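Local coordinates for absent in melanoma 1 protein (Homo sapiens, PDB 3CW3) that may suppress malignant melanoma, perhaps through interactions with the cytoskeleton, the present fragment being one of its beta/gamma-crystallin domains, at residues Val4-Pro9 with Glu13-Val18. Sequence-based numbering, arbitrary orientation.
Sequences VIYSEP and EKCIEV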
ATOM      1  N   VAL A   4       4.892   4.362  -7.413  1.00 15.28           N
ATOM      2  CA  VAL A   4       5.963   3.381  -7.347  1.00 16.77           C
ATOM      3  C   VAL A   4       6.068   2.869  -5.924  1.00 18.11           C
ATOM      4  O   VAL A   4       5.860   3.618  -4.963  1.00 18.11           O
ATOM      5  CB  VAL A   4       7.332   3.973  -7.792  1.00 17.71           C
ATOM      6  CG1 VAL A   4       7.212   4.557  -9.195  1.00 19.09           C
ATOM      7  CG2 VAL A   4       7.802   5.032  -6.810  1.00 19.53           C
ATOM      8  N   ILE A   5       6.385   1.587  -5.799  1.00 16.29           N
ATOM      9  CA  ILE A   5       6.499   0.953  -4.501  1.00 15.38           C
ATOM     10  C   ILE A   5       7.883   0.363  -4.286  1.00 17.40           C
ATOM     11  O   ILE A   5       8.322  -0.512  -5.039  1.00 15.31           O
ATOM     12  CB  ILE A   5       5.454  -0.180  -4.355  1.00 15.60           C
ATOM     13  CG1 ILE A   5       4.044   0.396  -4.510  1.00 14.26           C
ATOM     14  CG2 ILE A   5       5.624  -0.887  -3.016  1.00 14.19           C
ATOM     15  CD1 ILE A   5       2.948  -0.646  -4.543  1.00 17.89           C
ATOM     16  N   TYR A   6       8.574   0.856  -3.266  1.00 17.70           N
ATOM     17  CA  TYR A   6       9.889   0.332  -2.930  1.00 20.68           C
ATOM     18  C   TYR A   6       9.657  -0.739  -1.874  1.00 23.21           C
ATOM     19  O   TYR A   6       9.330  -0.436  -0.727  1.00 20.01           O
ATOM     20  CB  TYR A   6      10.791   1.430  -2.374  1.00 18.51           C
ATOM     21  CG  TYR A   6      11.069   2.527  -3.368  1.00 20.47           C
ATOM     22  CD1 TYR A   6      10.314   3.701  -3.376  1.00 20.91           C
ATOM     23  CD2 TYR A   6      12.073   2.383  -4.323  1.00 21.18           C
ATOM     24  CE1 TYR A   6      10.557   4.705  -4.313  1.00 21.46           C
ATOM     25  CE2 TYR A   6      12.320   3.377  -5.263  1.00 22.52           C
ATOM     26  CZ  TYR A   6      11.561   4.532  -5.253  1.00 21.53           C
ATOM     27  OH  TYR A   6      11.809   5.510  -6.188  1.00 25.82           O
ATOM     28  N   SER A   7       9.808  -1.992  -2.284  1.00 28.26           N
ATOM     29  CA  SER A   7       9.605  -3.139  -1.406  1.00 34.97           C
ATOM     30  C   SER A   7      10.637  -3.190  -0.290  1.00 38.45           C
ATOM     31  O   SER A   7      10.304  -3.432   0.870  1.00 41.12           O
ATOM     32  CB  SER A   7       9.681  -4.429  -2.223  1.00 35.24           C
ATOM     33  OG  SER A   7       8.922  -4.313  -3.417  1.00 39.40           O
ATOM     34  N   GLU A   8      11.893  -2.959  -0.651  1.00 42.21           N
ATOM     35  CA  GLU A   8      12.987  -2.997   0.309  1.00 46.07           C
ATOM     36  C   GLU A   8      13.669  -1.638   0.431  1.00 46.66           C
ATOM     37  O   GLU A   8      14.822  -1.477   0.039  1.00 48.35           O
ATOM     38  CB  GLU A   8      14.001  -4.065  -0.123  1.00 47.77           C
ATOM     39  CG  GLU A   8      14.428  -3.951  -1.587  1.00 51.62           C
ATOM     40  CD  GLU A   8      15.195  -5.168  -2.078  1.00 53.18           C
ATOM     41  OE1 GLU A   8      14.616  -6.274  -2.089  1.00 54.33           O
ATOM     42  OE2 GLU A   8      16.378  -5.016  -2.456  1.00 53.90           O
ATOM     43  N   PRO A   9      12.960  -0.640   0.986  1.00 47.52           N
ATOM     44  CA  PRO A   9      13.512   0.708   1.155  1.00 47.23           C
ATOM     45  C   PRO A   9      14.654   0.759   2.168  1.00 48.29           C
ATOM     46  O   PRO A   9      15.822   0.874   1.797  1.00 48.34           O
ATOM     47  CB  PRO A   9      12.300   1.515   1.606  1.00 47.26           C
ATOM     48  CG  PRO A   9      11.541   0.522   2.420  1.00 47.28           C
ATOM     49  CD  PRO A   9      11.602  -0.721   1.557  1.00 47.21           C
ATOM     50  N   GLU A  13      16.687   2.256  -4.752  1.00 43.13           N
ATOM     51  CA  GLU A  13      16.604   0.814  -4.957  1.00 43.11           C
ATOM     52  C   GLU A  13      15.500   0.408  -5.923  1.00 41.69           C
ATOM     53  O   GLU A  13      14.848   1.255  -6.537  1.00 40.25           O
ATOM     54  CB  GLU A  13      16.393   0.097  -3.624  1.00 44.35           C
ATOM     55  CG  GLU A  13      17.674  -0.237  -2.893  1.00 46.89           C
ATOM     56  CD  GLU A  13      17.413  -0.904  -1.562  1.00 48.83           C
ATOM     57  OE1 GLU A  13      16.821  -0.244  -0.683  1.00 50.97           O
ATOM     58  OE2 GLU A  13      17.795  -2.083  -1.395  1.00 48.35           O
ATOM     59  N   LYS A  14      15.304  -0.902  -6.050  1.00 40.92           N
ATOM     60  CA  LYS A  14      14.285  -1.455  -6.934  1.00 39.03           C
ATOM     61  C   LYS A  14      12.889  -1.111  -6.450  1.00 36.36           C
ATOM     62  O   LYS A  14      12.654  -0.921  -5.255  1.00 35.76           O
ATOM     63  CB  LYS A  14      14.400  -2.979  -7.015  1.00 41.01           C
ATOM     64  CG  LYS A  14      15.591  -3.514  -7.789  1.00 43.79           C
ATOM     65  CD  LYS A  14      15.484  -5.032  -7.921  1.00 43.53           C
ATOM     66  CE  LYS A  14      16.653  -5.623  -8.699  1.00 44.36           C
ATOM     67  NZ  LYS A  14      16.500  -7.093  -8.914  1.00 39.92           N
ATOM     68  N   CYS A  15      11.957  -1.039  -7.389  1.00 32.18           N
ATOM     69  CA  CYS A  15      10.582  -0.750  -7.044  1.00 28.70           C
ATOM     70  C   CYS A  15       9.636  -1.269  -8.106  1.00 24.74           C
ATOM     71  O   CYS A  15      10.032  -1.549  -9.243  1.00 24.61           O
ATOM     72  CB  CYS A  15      10.374   0.755  -6.858  1.00 29.87           C
ATOM     73  SG  CYS A  15      10.612   1.751  -8.330  1.00 34.92           S
ATOM     74  N   ILE A  16       8.384  -1.426  -7.706  1.00 20.34           N
ATOM     75  CA  ILE A  16       7.346  -1.878  -8.605  1.00 16.43           C
ATOM     76  C   ILE A  16       6.724  -0.584  -9.101  1.00 16.68           C
ATOM     77  O   ILE A  16       6.236   0.218  -8.301  1.00 15.34           O
ATOM     78  CB  ILE A  16       6.295  -2.712  -7.853  1.00 16.59           C
ATOM     79  CG1 ILE A  16       6.964  -3.945  -7.238  1.00 15.27           C
ATOM     80  CG2 ILE A  16       5.180  -3.116  -8.798  1.00 17.31           C
ATOM     81  CD1 ILE A  16       6.099  -4.691  -6.239  1.00 16.84           C
ATOM     82  N   GLU A  17       6.777  -0.364 -10.412  1.00 12.39           N
ATOM     83  CA  GLU A  17       6.220   0.845 -11.006  1.00 13.01           C
ATOM     84  C   GLU A  17       4.818   0.557 -11.521  1.00 13.22           C
ATOM     85  O   GLU A  17       4.641  -0.231 -12.453  1.00 13.07           O
ATOM     86  CB  GLU A  17       7.126   1.338 -12.139  1.00 12.23           C
ATOM     87  CG  GLU A  17       8.466   1.865 -11.639  1.00 16.68           C
ATOM     88  CD  GLU A  17       9.365   2.366 -12.757  1.00 19.18           C
ATOM     89  OE1 GLU A  17       8.841   2.902 -13.756  1.00 19.75           O
ATOM     90  OE2 GLU A  17      10.600   2.240 -12.628  1.00 20.53           O
ATOM     91  N   VAL A  18       3.823   1.189 -10.904  1.00 11.76           N
ATOM     92  CA  VAL A  18       2.428   0.974 -11.290  1.00 13.19           C
ATOM     93  C   VAL A  18       1.861   2.121 -12.125  1.00 14.29           C
ATOM     94  O   VAL A  18       1.792   3.262 -11.668  1.00 13.97           O
ATOM     95  CB  VAL A  18       1.545   0.776 -10.039  1.00 11.79           C
ATOM     96  CG1 VAL A  18       0.116   0.422 -10.452  1.00 10.47           C
ATOM     97  CG2 VAL A  18       2.141  -0.321  -9.154  1.00 11.99           C
TER
HETATM   98  O   HOH W   1      12.987  -1.079  -2.564  1.00 30.14           O
HETATM   99  O   HOH W   2      16.740  -2.858  -4.039  1.00 53.73           O
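The ring of Tyr6 carries Cys15 over one face, where Cys15 CB stands 3.9 Å from the ring centroid in a CH-pi contact. At the ring edge, in the ring plane, lie Glu13 O, 3.5 Å from Tyr6 CE2, and a water. Cys15 SG, placed between its own backbone N and carbonyl carbon (chi1 65°), meets the same ring obliquely in a sulfur-aromatic contact and reaches on to Val4 CB at 4.0 Å. Beside it, the side chains of Val4 and Glu17, a non-hydrogen-bonded antiparallel pair, lie side by side and point the same way, touching through Val4 CG1 and Glu17 CG.

The next pair, Ile5 and Ile16, is hydrogen-bonded in both directions: Ile5 N to Ile16 O at 2.9 Å and Ile16 N to Ile5 O at 2.8 Å. Their side chains lie on the sheet face away from Val4 and Glu17, where Ile16 CD1 also approaches Ser7 OG.

Past Tyr6 the two segments separate and water takes over. The water at the ring edge accepts from Glu8 N and donates to Lys14 O; a second donates to Glu8 OE2 and accepts from Lys14 N at 3.2 Å. The Glu8 and Glu13 side chains cross nearly at right angles, their OE2 atoms 3.4 Å apart, a closeness that might raise the pKa of one of them.

This is the first hairpin of a beta/gamma-crystallin Greek key. Strand 16-18 forms one border of the four-stranded antiparallel sheet, strand 2-6 pairs on its other side with strand 33-40, and Trp28 and Leu30 from the loop between strands 16-18 and 33-40 pack against Ile16.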